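Local coordinates for protein Agap007691-pb (Anopheles gambiae, PDB 5C98) that is of unknown function but belongs to the serpin family, whose members typically inhibit serine proteases, at residues Leu48-Phe53 / Thr316-Phe321; Tyr54-Ala59 / Arg115-Thr120; Pro135-Val140 / Gly158-Leu163; His167-Phe172 / Leu307-Asp312. One frame throughout, in Å; residues are numbered along the deposited sequence.

Contact 1: Leu48-Phe53 / Thr316-Phe321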
loop_
_atom_site.group_PDB
_atom_site.type_symbol
_atom_site.label_atom_id
_atom_site.label_comp_id
_atom_site.label_asym_id
_atom_site.label_seq_id
_atom_site.Cartn_x
_atom_site.Cartn_y
_atom_site.Cartn_z
ATOM N N LEU A 48 3.172 -3.658 -9.423
ATOM C CA LEU A 48 2.263 -3.908 -10.536
ATOM C C LEU A 48 2.164 -2.697 -11.444
ATOM O O LEU A 48 2.138 -2.832 -12.685
ATOM C CB LEU A 48 0.880 -4.310 -10.030
ATOM C CG LEU A 48 0.864 -5.702 -9.414
ATOM C CD1 LEU A 48 -0.452 -5.913 -8.712
ATOM C CD2 LEU A 48 1.081 -6.831 -10.440
ATOM N N ALA A 49 2.067 -1.514 -10.852
ATOM C CA ALA A 49 1.918 -0.315 -11.663
ATOM C C ALA A 49 3.202 -0.025 -12.437
ATOM O O ALA A 49 3.174 0.229 -13.645
ATOM C CB ALA A 49 1.515 0.878 -10.804
ATOM N N LEU A 50 4.342 -0.060 -11.763
ATOM C CA LEU A 50 5.581 0.255 -12.442
ATOM C C LEU A 50 5.898 -0.772 -13.523
ATOM O O LEU A 50 6.516 -0.432 -14.540
ATOM C CB LEU A 50 6.681 0.386 -11.385
ATOM C CG LEU A 50 7.992 1.041 -11.766
ATOM C CD1 LEU A 50 7.775 2.369 -12.483
ATOM C CD2 LEU A 50 8.840 1.225 -10.519
ATOM N N SER A 51 5.487 -2.013 -13.328
ATOM C CA SER A 51 5.746 -3.082 -14.284
ATOM C C SER A 51 5.155 -2.789 -15.653
ATOM O O SER A 51 5.600 -3.366 -16.654
ATOM C CB SER A 51 5.132 -4.393 -13.777
ATOM O OG SER A 51 5.949 -5.018 -12.820
ATOM N N MET A 52 4.112 -1.951 -15.722
ATOM C CA MET A 52 3.529 -1.599 -17.020
ATOM C C MET A 52 4.570 -0.964 -17.925
ATOM O O MET A 52 4.461 -1.054 -19.147
ATOM C CB MET A 52 2.345 -0.641 -16.840
ATOM C CG MET A 52 1.226 -1.180 -15.983
ATOM S SD MET A 52 -0.275 -0.187 -16.082
ATOM C CE MET A 52 0.287 1.322 -15.285
ATOM N N PHE A 53 5.574 -0.307 -17.349
ATOM C CA PHE A 53 6.605 0.320 -18.167
ATOM C C PHE A 53 7.730 -0.633 -18.551
ATOM O O PHE A 53 8.565 -0.275 -19.382
ATOM C CB PHE A 53 7.159 1.524 -17.403
ATOM C CG PHE A 53 6.143 2.587 -17.191
ATOM C CD1 PHE A 53 5.959 3.561 -18.146
ATOM C CD2 PHE A 53 5.301 2.566 -16.082
ATOM C CE1 PHE A 53 4.997 4.543 -17.978
ATOM C CE2 PHE A 53 4.319 3.544 -15.920
ATOM C CZ PHE A 53 4.178 4.527 -16.871
ATOM N N THR A 316 12.492 8.643 -22.079
ATOM C CA THR A 316 12.282 9.519 -20.939
ATOM C C THR A 316 12.350 8.723 -19.645
ATOM O O THR A 316 12.025 7.536 -19.601
ATOM C CB THR A 316 10.922 10.262 -20.997
ATOM O OG1 THR A 316 10.784 11.106 -19.840
ATOM C CG2 THR A 316 9.754 9.304 -21.027
ATOM N N ARG A 317 12.775 9.390 -18.579
ATOM C CA ARG A 317 12.637 8.836 -17.246
ATOM C C ARG A 317 11.203 9.012 -16.768
ATOM O O ARG A 317 10.423 9.792 -17.321
ATOM C CB ARG A 317 13.565 9.559 -16.273
ATOM C CG ARG A 317 13.216 11.038 -16.124
ATOM C CD ARG A 317 14.303 11.823 -15.407
ATOM N NE ARG A 317 15.517 11.903 -16.213
ATOM C CZ ARG A 317 16.714 12.229 -15.730
ATOM N NH1 ARG A 317 16.861 12.486 -14.434
ATOM N NH2 ARG A 317 17.769 12.287 -16.541
ATOM N N LEU A 318 10.857 8.262 -15.735
ATOM C CA LEU A 318 9.609 8.489 -15.031
ATOM C C LEU A 318 9.833 9.655 -14.086
ATOM O O LEU A 318 10.713 9.590 -13.225
ATOM C CB LEU A 318 9.225 7.224 -14.286
ATOM C CG LEU A 318 7.919 7.257 -13.506
ATOM C CD1 LEU A 318 6.751 7.717 -14.370
ATOM C CD2 LEU A 318 7.661 5.867 -12.880
ATOM N N ASN A 319 9.075 10.739 -14.269
ATOM C CA ASN A 319 9.338 11.964 -13.510
ATOM C C ASN A 319 8.814 11.938 -12.081
ATOM O O ASN A 319 9.313 12.697 -11.243
ATOM C CB ASN A 319 8.766 13.187 -14.230
ATOM C CG ASN A 319 9.411 13.416 -15.554
ATOM O OD1 ASN A 319 8.787 13.267 -16.596
ATOM N ND2 ASN A 319 10.710 13.731 -15.528
ATOM N N GLY A 320 7.854 11.071 -11.776
ATOM C CA GLY A 320 7.302 10.973 -10.451
ATOM C C GLY A 320 6.433 9.750 -10.329
ATOM O O GLY A 320 5.902 9.259 -11.332
ATOM N N PHE A 321 6.307 9.261 -9.102
ATOM C CA PHE A 321 5.419 8.135 -8.793
ATOM C C PHE A 321 4.947 8.360 -7.369
ATOM O O PHE A 321 5.756 8.280 -6.441
ATOM C CB PHE A 321 6.164 6.803 -8.939
ATOM C CG PHE A 321 5.302 5.570 -8.742
ATOM C CD1 PHE A 321 3.920 5.665 -8.620
ATOM C CD2 PHE A 321 5.883 4.315 -8.675
ATOM C CE1 PHE A 321 3.123 4.513 -8.440
ATOM C CE2 PHE A 321 5.089 3.184 -8.482
ATOM C CZ PHE A 321 3.727 3.293 -8.370
#
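The phenyl ring of Phe321 is met at a slant by two carbons of helix 43-51: Ala49 CB lies 4.1 Å from Phe321 CZ, and Leu50 CB lies 4.3 Å from Phe321 CE2. A second ring, that of Phe53, has the carbonyl oxygen of Leu50 at its edge and in its plane, where the slightly positive ring hydrogens lie. This is the serpin fold, with a helix lying behind the large sheet near the start of strand 320-328. Phe321 holds its CG anti to the backbone N (chi1 -176°), and this carries the ring from the strand to the helix. The small methyl of Ala49 lets that ring come close to the helix backbone. Leu318 adds a branched tip: its CD2 meets Leu50 CD1 at 3.5 Å, the two side chains passing at an angle. Leu50 was modelled in two conformations, so this close approach is doubtful as a measure of tight packing. Leu50 also packs on Phe65 and Phe69, so the apolar layer continues from helix 43-51 to helix 59-69. Across the contact all is apolar, which suits residues that are buried. The approach to the strand is polar: Asn319 OD1 accepts from Lys168 N and Leu169 N, and Thr316 OG1 donates to Arg317 O at 2.9 Å, in the carbonyl plane and on a lone pair.

Contact 2: Tyr54-Ala59 / Arg115-Thr120; sequences YPLAGA and RLFHRT
Leu56 and Leu116 share a first torsion, CG lying beside the backbone N with chi1 of -53° and -73°, and from their two backbones the branched ends run past each other in opposite directions. Leu116 CD1 has two partners: it reaches Leu56 CD2 at 3.6 Å and Pro55 CB at 3.8 Å, so one methyl of the helix sits against two consecutive residues of the 3-10 turn. Proline suits the place because its ring fixes phi for the turn and offers a compact hydrocarbon surface to the leucine. The other branch of Leu56 is used as well, CD1 standing 3.9 Å from Phe117 CE1, so the two methyls of one leucine are divided between neighbouring residues of helix 111-119. Leu116 also packs on Ile79 of helix 75-89, and the Phe117 ring is stacked with that of Phe113. Within 115-120, Arg115 O is gripped twice, by Arg119 N at 3.1 Å and by Thr120 OG1 at 2.9 Å, which arrive from opposite faces of the carbonyl plane; the threonine hydroxyl stands 48° out of it. The Arg115 guanidinium has Leu116 CG above one face, displaced toward the rim, while its NH2 forms a salt bridge with Glu112. Greasy packing of this kind joins the link between helices 43-51 and 59-69 to helix 111-119, part of the helical flank of the serpin fold.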
loop_
_atom_site.group_PDB
_atom_site.type_symbol
_atom_site.label_atom_id
_atom_site.label_comp_id
_atom_site.label_asym_id
_atom_site.label_seq_id
_atom_site.Cartn_x
_atom_site.Cartn_y
_atom_site.Cartn_z
ATOM N N TYR A 54 7.785 -1.833 -17.973
ATOM C CA TYR A 54 8.874 -2.755 -18.280
ATOM C C TYR A 54 9.018 -3.056 -19.756
ATOM O O TYR A 54 10.158 -3.064 -20.241
ATOM C CB TYR A 54 8.637 -4.036 -17.482
ATOM C CG TYR A 54 9.614 -5.172 -17.661
ATOM C CD1 TYR A 54 10.937 -5.038 -17.252
ATOM C CD2 TYR A 54 9.190 -6.403 -18.118
ATOM C CE1 TYR A 54 11.809 -6.076 -17.347
ATOM C CE2 TYR A 54 10.055 -7.453 -18.229
ATOM C CZ TYR A 54 11.366 -7.291 -17.832
ATOM O OH TYR A 54 12.251 -8.340 -17.916
ATOM N N PRO A 55 7.949 -3.285 -20.517
ATOM C CA PRO A 55 8.131 -3.546 -21.955
ATOM C C PRO A 55 8.681 -2.359 -22.729
ATOM O O PRO A 55 9.166 -2.552 -23.851
ATOM C CB PRO A 55 6.716 -3.916 -22.430
ATOM C CG PRO A 55 5.944 -4.200 -21.193
ATOM C CD PRO A 55 6.536 -3.389 -20.121
ATOM N N LEU A 56 8.607 -1.154 -22.177
ATOM C CA LEU A 56 9.050 0.070 -22.834
ATOM C C LEU A 56 10.445 0.473 -22.418
ATOM O O LEU A 56 10.963 1.481 -22.890
ATOM C CB LEU A 56 8.086 1.210 -22.475
ATOM C CG LEU A 56 6.618 0.867 -22.747
ATOM C CD1 LEU A 56 5.761 2.099 -22.718
ATOM C CD2 LEU A 56 6.449 0.159 -24.080
ATOM N N ALA A 57 11.065 -0.295 -21.541
ATOM C CA ALA A 57 12.272 0.123 -20.860
ATOM C C ALA A 57 13.500 -0.408 -21.571
ATOM O O ALA A 57 13.499 -1.512 -22.118
ATOM C CB ALA A 57 12.251 -0.403 -19.418
ATOM N N GLY A 58 14.577 0.379 -21.527
ATOM C CA GLY A 58 15.856 -0.050 -22.038
ATOM C C GLY A 58 16.532 -1.014 -21.083
ATOM O O GLY A 58 15.991 -1.406 -20.050
ATOM N N ALA A 59 17.756 -1.389 -21.442
ATOM C CA ALA A 59 18.438 -2.468 -20.737
ATOM C C ALA A 59 18.639 -2.158 -19.263
ATOM O O ALA A 59 18.493 -3.050 -18.415
ATOM C CB ALA A 59 19.789 -2.701 -21.389
ATOM N N ARG A 115 -0.727 0.958 -27.563
ATOM C CA ARG A 115 -1.279 -0.392 -27.539
ATOM C C ARG A 115 -1.308 -0.926 -26.111
ATOM O O ARG A 115 -2.325 -1.460 -25.651
ATOM C CB ARG A 115 -0.454 -1.322 -28.440
ATOM C CG ARG A 115 -0.999 -2.762 -28.473
ATOM C CD ARG A 115 -0.129 -3.726 -29.291
ATOM N NE ARG A 115 1.223 -3.880 -28.743
ATOM C CZ ARG A 115 1.577 -4.743 -27.787
ATOM N NH1 ARG A 115 0.682 -5.565 -27.262
ATOM N NH2 ARG A 115 2.840 -4.808 -27.372
ATOM N N LEU A 116 -0.200 -0.778 -25.391
ATOM C CA LEU A 116 -0.100 -1.363 -24.066
ATOM C C LEU A 116 -0.966 -0.610 -23.058
ATOM O O LEU A 116 -1.685 -1.229 -22.265
ATOM C CB LEU A 116 1.363 -1.392 -23.617
ATOM C CG LEU A 116 2.225 -2.422 -24.316
ATOM C CD1 LEU A 116 3.674 -2.164 -23.949
ATOM C CD2 LEU A 116 1.796 -3.817 -23.915
ATOM N N PHE A 117 -0.917 0.719 -23.077
ATOM C CA PHE A 117 -1.553 1.494 -22.020
ATOM C C PHE A 117 -3.005 1.819 -22.314
ATOM O O PHE A 117 -3.760 2.074 -21.369
ATOM C CB PHE A 117 -0.730 2.751 -21.721
ATOM C CG PHE A 117 0.462 2.493 -20.840
ATOM C CD1 PHE A 117 1.567 1.778 -21.298
ATOM C CD2 PHE A 117 0.485 2.945 -19.528
ATOM C CE1 PHE A 117 2.653 1.538 -20.481
ATOM C CE2 PHE A 117 1.586 2.696 -18.704
ATOM C CZ PHE A 117 2.658 1.984 -19.181
ATOM N N HIS A 118 -3.418 1.816 -23.578
ATOM C CA HIS A 118 -4.814 2.086 -23.913
ATOM C C HIS A 118 -5.615 0.830 -24.150
ATOM O O HIS A 118 -6.837 0.851 -23.974
ATOM C CB HIS A 118 -4.938 2.960 -25.163
ATOM C CG HIS A 118 -4.350 4.324 -25.014
ATOM N ND1 HIS A 118 -4.065 5.130 -26.094
ATOM C CD2 HIS A 118 -4.008 5.034 -23.915
ATOM C CE1 HIS A 118 -3.556 6.271 -25.666
ATOM N NE2 HIS A 118 -3.510 6.237 -24.347
ATOM N N ARG A 119 -4.964 -0.256 -24.583
ATOM C CA ARG A 119 -5.674 -1.429 -25.068
ATOM C C ARG A 119 -5.210 -2.748 -24.464
ATOM O O ARG A 119 -5.711 -3.793 -24.881
ATOM C CB ARG A 119 -5.625 -1.501 -26.618
ATOM C CG ARG A 119 -5.964 -0.153 -27.303
ATOM C CD ARG A 119 -6.094 -0.227 -28.844
ATOM N NE ARG A 119 -4.882 -0.716 -29.495
ATOM C CZ ARG A 119 -3.898 0.048 -29.966
ATOM N NH1 ARG A 119 -3.951 1.369 -29.876
ATOM N NH2 ARG A 119 -2.849 -0.522 -30.544
ATOM N N THR A 120 -4.284 -2.742 -23.495
ATOM C CA THR A 120 -3.807 -3.977 -22.872
ATOM C C THR A 120 -3.926 -3.911 -21.348
ATOM O O THR A 120 -4.650 -4.703 -20.737
ATOM C CB THR A 120 -2.348 -4.269 -23.255
ATOM O OG1 THR A 120 -2.187 -4.165 -24.676
ATOM C CG2 THR A 120 -1.953 -5.651 -22.809
#

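Contact 3: Pro135-Val140 / Gly158-Leu163; sequences PSALAV and GDVFSL
Val160 presses a single methyl, CG2, against the first turns of helix 133-146. It lies 3.9 Å from Ser136 CB and 4.1 Å from Ala137 CB. The valine stands with chi1 at -66°, which sets CG1 anti to the carbonyl carbon and leaves CG2 between the backbone N and the carbonyl carbon, and it is this hemmed-in branch that does the touching. CG2 also comes within 3.9 Å of Ala137 N, so the methyl meets backbone as well as side chain. So close a meeting needs small residues on the helix: the CA atoms of Ala137 and Val160 are 6.5 Å apart, and a lone methyl and a hydroxymethyl fit there. Ser136 offers its carbon to the valine while its hydroxyl turns back to Asp132 O, just ahead of the helix. With chi1 at -66°, OG lies beside the backbone N and is hydrogen-bonded to that oxygen, which gives the buried hydroxyl a partner. Val140, one turn further on, packs on Phe100, Leu102 and Phe172, so the helix continues the apolar layer over the strands. Val160 itself also rests on Met170 and Phe172 of strand 169-177. The helix laid across the face of the main sheet, together with the link that leads from it into strand 169-177, is a hallmark of the serpin fold.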
loop_
_atom_site.group_PDB
_atom_site.type_symbol
_atom_site.label_atom_id
_atom_site.label_comp_id
_atom_site.label_asym_id
_atom_site.label_seq_id
_atom_site.Cartn_x
_atom_site.Cartn_y
_atom_site.Cartn_z
ATOM N N PRO A 135 -4.425 21.981 -13.724
ATOM C CA PRO A 135 -5.166 20.917 -14.421
ATOM C C PRO A 135 -4.546 19.560 -14.233
ATOM O O PRO A 135 -5.255 18.542 -14.237
ATOM C CB PRO A 135 -5.128 21.348 -15.895
ATOM C CG PRO A 135 -3.952 22.279 -15.986
ATOM C CD PRO A 135 -3.934 23.005 -14.664
ATOM N N SER A 136 -3.229 19.508 -14.075
ATOM C CA SER A 136 -2.565 18.232 -13.867
ATOM C C SER A 136 -3.030 17.575 -12.570
ATOM O O SER A 136 -3.410 16.394 -12.550
ATOM C CB SER A 136 -1.047 18.449 -13.867
ATOM O OG SER A 136 -0.577 18.864 -15.140
ATOM N N ALA A 137 -3.060 18.333 -11.480
ATOM C CA ALA A 137 -3.533 17.773 -10.219
ATOM C C ALA A 137 -5.023 17.453 -10.268
ATOM O O ALA A 137 -5.466 16.437 -9.707
ATOM C CB ALA A 137 -3.204 18.713 -9.060
ATOM N N LEU A 138 -5.809 18.286 -10.959
ATOM C CA LEU A 138 -7.243 18.040 -11.029
ATOM C C LEU A 138 -7.548 16.735 -11.756
ATOM O O LEU A 138 -8.469 16.006 -11.369
ATOM C CB LEU A 138 -7.949 19.212 -11.712
ATOM C CG LEU A 138 -9.476 19.083 -11.719
ATOM C CD1 LEU A 138 -10.024 19.031 -10.311
ATOM C CD2 LEU A 138 -10.102 20.237 -12.493
ATOM N N ALA A 139 -6.793 16.413 -12.799
ATOM C CA ALA A 139 -7.034 15.157 -13.499
ATOM C C ALA A 139 -6.854 13.977 -12.563
ATOM O O ALA A 139 -7.666 13.042 -12.557
ATOM C CB ALA A 139 -6.099 15.049 -14.708
ATOM N N VAL A 140 -5.797 14.000 -11.750
ATOM C CA VAL A 140 -5.548 12.906 -10.820
ATOM C C VAL A 140 -6.635 12.856 -9.757
ATOM O O VAL A 140 -7.231 11.802 -9.487
ATOM C CB VAL A 140 -4.160 13.064 -10.170
ATOM C CG1 VAL A 140 -3.901 11.910 -9.177
ATOM C CG2 VAL A 140 -3.073 13.116 -11.252
ATOM N N GLY A 158 1.623 20.697 -5.697
ATOM C CA GLY A 158 3.058 20.560 -5.541
ATOM C C GLY A 158 3.596 19.209 -5.972
ATOM O O GLY A 158 4.765 19.096 -6.351
ATOM N N ASP A 159 2.761 18.165 -5.929
ATOM C CA ASP A 159 3.239 16.829 -6.257
ATOM C C ASP A 159 3.464 16.658 -7.749
ATOM O O ASP A 159 4.198 15.747 -8.159
ATOM C CB ASP A 159 2.240 15.774 -5.762
ATOM C CG ASP A 159 2.106 15.754 -4.256
ATOM O OD1 ASP A 159 3.145 15.654 -3.574
ATOM O OD2 ASP A 159 0.966 15.861 -3.744
ATOM N N VAL A 160 2.828 17.481 -8.581
ATOM C CA VAL A 160 2.969 17.378 -10.029
ATOM C C VAL A 160 3.704 18.566 -10.622
ATOM O O VAL A 160 3.944 18.588 -11.835
ATOM C CB VAL A 160 1.611 17.182 -10.731
ATOM C CG1 VAL A 160 0.997 15.836 -10.353
ATOM C CG2 VAL A 160 0.672 18.343 -10.420
ATOM N N PHE A 161 4.095 19.536 -9.807
ATOM C CA PHE A 161 4.685 20.764 -10.311
ATOM C C PHE A 161 6.120 20.554 -10.785
ATOM O O PHE A 161 6.883 19.782 -10.197
ATOM C CB PHE A 161 4.718 21.809 -9.201
ATOM C CG PHE A 161 5.539 22.998 -9.559
ATOM C CD1 PHE A 161 4.993 24.008 -10.322
ATOM C CD2 PHE A 161 6.875 23.071 -9.195
ATOM C CE1 PHE A 161 5.753 25.086 -10.704
ATOM C CE2 PHE A 161 7.637 24.158 -9.571
ATOM C CZ PHE A 161 7.076 25.163 -10.328
ATOM N N SER A 162 6.497 21.281 -11.843
ATOM C CA SER A 162 7.889 21.351 -12.274
ATOM C C SER A 162 8.141 22.677 -12.972
ATOM O O SER A 162 7.258 23.213 -13.635
ATOM C CB SER A 162 8.258 20.201 -13.238
ATOM O OG SER A 162 7.357 20.076 -14.347
ATOM N N LEU A 163 9.353 23.205 -12.798
ATOM C CA LEU A 163 9.813 24.298 -13.640
ATOM C C LEU A 163 10.334 23.720 -14.950
ATOM O O LEU A 163 10.610 22.521 -15.034
ATOM C CB LEU A 163 10.939 25.055 -12.947
ATOM C CG LEU A 163 10.531 25.970 -11.802
ATOM C CD1 LEU A 163 11.753 26.408 -10.977
ATOM C CD2 LEU A 163 9.798 27.210 -12.345
#

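Contact 4: His167-Phe172 / Leu307-Asp312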
loop_
_atom_site.group_PDB
_atom_site.type_symbol
_atom_site.label_atom_id
_atom_site.label_comp_id
_atom_site.label_asym_id
_atom_site.label_seq_id
_atom_site.Cartn_x
_atom_site.Cartn_y
_atom_site.Cartn_z
ATOM N N HIS A 167 7.876 18.185 -16.499
ATOM C CA HIS A 167 7.707 16.739 -16.511
ATOM C C HIS A 167 6.938 16.287 -17.744
ATOM O O HIS A 167 6.080 17.004 -18.262
ATOM C CB HIS A 167 6.907 16.322 -15.286
ATOM C CG HIS A 167 7.641 16.497 -14.002
ATOM N ND1 HIS A 167 9.004 16.687 -13.937
ATOM C CD2 HIS A 167 7.199 16.472 -12.721
ATOM C CE1 HIS A 167 9.370 16.783 -12.667
ATOM N NE2 HIS A 167 8.294 16.665 -11.912
ATOM N N LYS A 168 7.259 15.069 -18.217
ATOM C CA LYS A 168 6.564 14.451 -19.343
ATOM C C LYS A 168 5.695 13.267 -18.963
ATOM O O LYS A 168 4.777 12.945 -19.719
ATOM C CB LYS A 168 7.569 13.960 -20.394
ATOM C CG LYS A 168 8.452 15.058 -20.987
ATOM C CD LYS A 168 9.409 14.463 -22.019
ATOM C CE LYS A 168 10.665 15.286 -22.178
ATOM N NZ LYS A 168 10.382 16.609 -22.771
ATOM N N LEU A 169 5.956 12.617 -17.819
ATOM C CA LEU A 169 5.380 11.308 -17.523
ATOM C C LEU A 169 5.327 11.127 -16.018
ATOM O O LEU A 169 6.368 11.189 -15.356
ATOM C CB LEU A 169 6.259 10.212 -18.112
ATOM C CG LEU A 169 5.821 8.780 -17.865
ATOM C CD1 LEU A 169 4.537 8.450 -18.639
ATOM C CD2 LEU A 169 6.930 7.808 -18.297
ATOM N N MET A 170 4.138 10.847 -15.477
ATOM C CA MET A 170 3.985 10.627 -14.047
ATOM C C MET A 170 2.999 9.506 -13.795
ATOM O O MET A 170 2.062 9.297 -14.570
ATOM C CB MET A 170 3.451 11.866 -13.345
ATOM C CG MET A 170 4.317 13.097 -13.591
ATOM S SD MET A 170 3.941 14.449 -12.459
ATOM C CE MET A 170 4.728 13.846 -10.986
ATOM N N LEU A 171 3.240 8.771 -12.710
ATOM C CA LEU A 171 2.483 7.578 -12.375
ATOM C C LEU A 171 1.876 7.736 -10.990
ATOM O O LEU A 171 2.488 8.341 -10.105
ATOM C CB LEU A 171 3.408 6.341 -12.372
ATOM C CG LEU A 171 2.779 4.980 -12.059
ATOM C CD1 LEU A 171 1.702 4.602 -13.081
ATOM C CD2 LEU A 171 3.897 3.950 -12.020
ATOM N N PHE A 172 0.680 7.184 -10.788
ATOM C CA PHE A 172 -0.047 7.237 -9.531
ATOM C C PHE A 172 -0.638 5.877 -9.212
ATOM O O PHE A 172 -1.070 5.162 -10.114
ATOM C CB PHE A 172 -1.131 8.322 -9.593
ATOM C CG PHE A 172 -0.563 9.640 -9.987
ATOM C CD1 PHE A 172 -0.083 10.516 -9.021
ATOM C CD2 PHE A 172 -0.430 9.990 -11.312
ATOM C CE1 PHE A 172 0.494 11.712 -9.405
ATOM C CE2 PHE A 172 0.162 11.165 -11.679
ATOM C CZ PHE A 172 0.612 12.030 -10.731
ATOM N N LEU A 307 12.734 5.030 -20.859
ATOM C CA LEU A 307 11.408 4.541 -21.255
ATOM C C LEU A 307 10.980 5.097 -22.602
ATOM O O LEU A 307 11.011 6.316 -22.828
ATOM C CB LEU A 307 10.348 4.924 -20.229
ATOM C CG LEU A 307 10.662 4.511 -18.795
ATOM C CD1 LEU A 307 9.550 4.891 -17.819
ATOM C CD2 LEU A 307 10.941 3.020 -18.725
ATOM N N HIS A 308 10.546 4.204 -23.478
ATOM C CA HIS A 308 10.073 4.585 -24.807
ATOM C C HIS A 308 8.572 4.810 -24.742
ATOM O O HIS A 308 7.779 3.884 -24.856
ATOM C CB HIS A 308 10.417 3.518 -25.831
ATOM C CG HIS A 308 10.039 3.886 -27.225
ATOM N ND1 HIS A 308 9.784 2.945 -28.194
ATOM C CD2 HIS A 308 9.869 5.093 -27.815
ATOM C CE1 HIS A 308 9.466 3.554 -29.321
ATOM N NE2 HIS A 308 9.510 4.857 -29.117
ATOM N N VAL A 309 8.186 6.067 -24.534
ATOM C CA VAL A 309 6.792 6.456 -24.406
ATOM C C VAL A 309 6.324 7.273 -25.599
ATOM O O VAL A 309 5.193 7.103 -26.062
ATOM C CB VAL A 309 6.606 7.258 -23.113
ATOM C CG1 VAL A 309 5.200 7.861 -23.020
ATOM C CG2 VAL A 309 6.933 6.378 -21.929
ATOM N N PHE A 310 7.171 8.167 -26.092
ATOM C CA PHE A 310 6.779 9.156 -27.086
ATOM C C PHE A 310 7.288 8.826 -28.487
ATOM O O PHE A 310 8.262 8.098 -28.688
ATOM C CB PHE A 310 7.286 10.520 -26.636
ATOM C CG PHE A 310 6.717 10.946 -25.316
ATOM C CD1 PHE A 310 5.394 11.324 -25.229
ATOM C CD2 PHE A 310 7.466 10.900 -24.152
ATOM C CE1 PHE A 310 4.829 11.675 -24.034
ATOM C CE2 PHE A 310 6.905 11.262 -22.954
ATOM C CZ PHE A 310 5.586 11.647 -22.894
ATOM N N HIS A 311 6.595 9.396 -29.469
ATOM C CA HIS A 311 6.896 9.134 -30.862
ATOM C C HIS A 311 8.258 9.690 -31.270
ATOM O O HIS A 311 9.075 8.974 -31.864
ATOM C CB HIS A 311 5.795 9.764 -31.707
ATOM C CG HIS A 311 6.063 9.702 -33.169
ATOM N ND1 HIS A 311 6.016 8.520 -33.868
ATOM C CD2 HIS A 311 6.422 10.658 -34.056
ATOM C CE1 HIS A 311 6.303 8.756 -35.136
ATOM N NE2 HIS A 311 6.559 10.044 -35.277
ATOM N N ASP A 312 8.512 10.970 -30.996
ATOM C CA ASP A 312 9.704 11.626 -31.534
ATOM C C ASP A 312 10.330 12.589 -30.531
ATOM O O ASP A 312 10.721 13.705 -30.891
ATOM C CB ASP A 312 9.375 12.370 -32.828
ATOM C CG ASP A 312 8.250 13.378 -32.652
ATOM O OD1 ASP A 312 7.933 13.734 -31.499
ATOM O OD2 ASP A 312 7.678 13.811 -33.677
#
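Apolar packing centres on Leu169, whose CD2 lies 3.9 Å from Leu307 CD1 and 3.9 Å from Val309 CG2. With CG anti to the backbone N (chi1 179°), this leucine of strand 169-177 stretches toward the loop and sets one methyl against both partners, crossing Leu307 at about a right angle. A branched side chain suits the spot, since it also packs on Val101 and Val103 of strand 95-104. The second kind of contact joins aliphatic chain to ring: Lys168 CB is 3.8 Å from Phe310 CE2, and the lysine passes the ring with its hydrocarbon part before a bend at chi4 leads its amino end away. The third is at most a weak electrostatic attraction: Lys168 O lies at the edge of the Phe310 ring, in its plane and 3.5 Å from CZ. Val309 CG1 sits over the centre of one face of the same ring, 3.7 Å above its plane, so one face of the phenyl is covered by its neighbour in sequence. With no regular strand pairing to join them, loop 307-312 and the start of strand 169-177 adhere through hydrocarbon surfaces, and shape more than directed bonding holds them together.

How the contacts relate
All four contacts lie toward one end of the serpin fold. Contacts 1 and 4 have centres about 8 Å apart and use the neighbouring parallel strands 320-328 and 169-177; Thr316 N also reaches Leu307 O at 2.9 Å. Contact 2 lies about 10 Å from contact 1, centre to centre, the Phe53 and Phe117 rings meeting between them. Contact 3 is about 16 Å from contact 1 (centres) without touching it, but meets contact 4 where Ser162 OG bonds His167 N. Along the chain, contacts 2, 3 and 4 follow in series, nested within the loop closed by contact 1. Helices and loops pack around the ends of these strands, between which serpins typically insert their reactive loop.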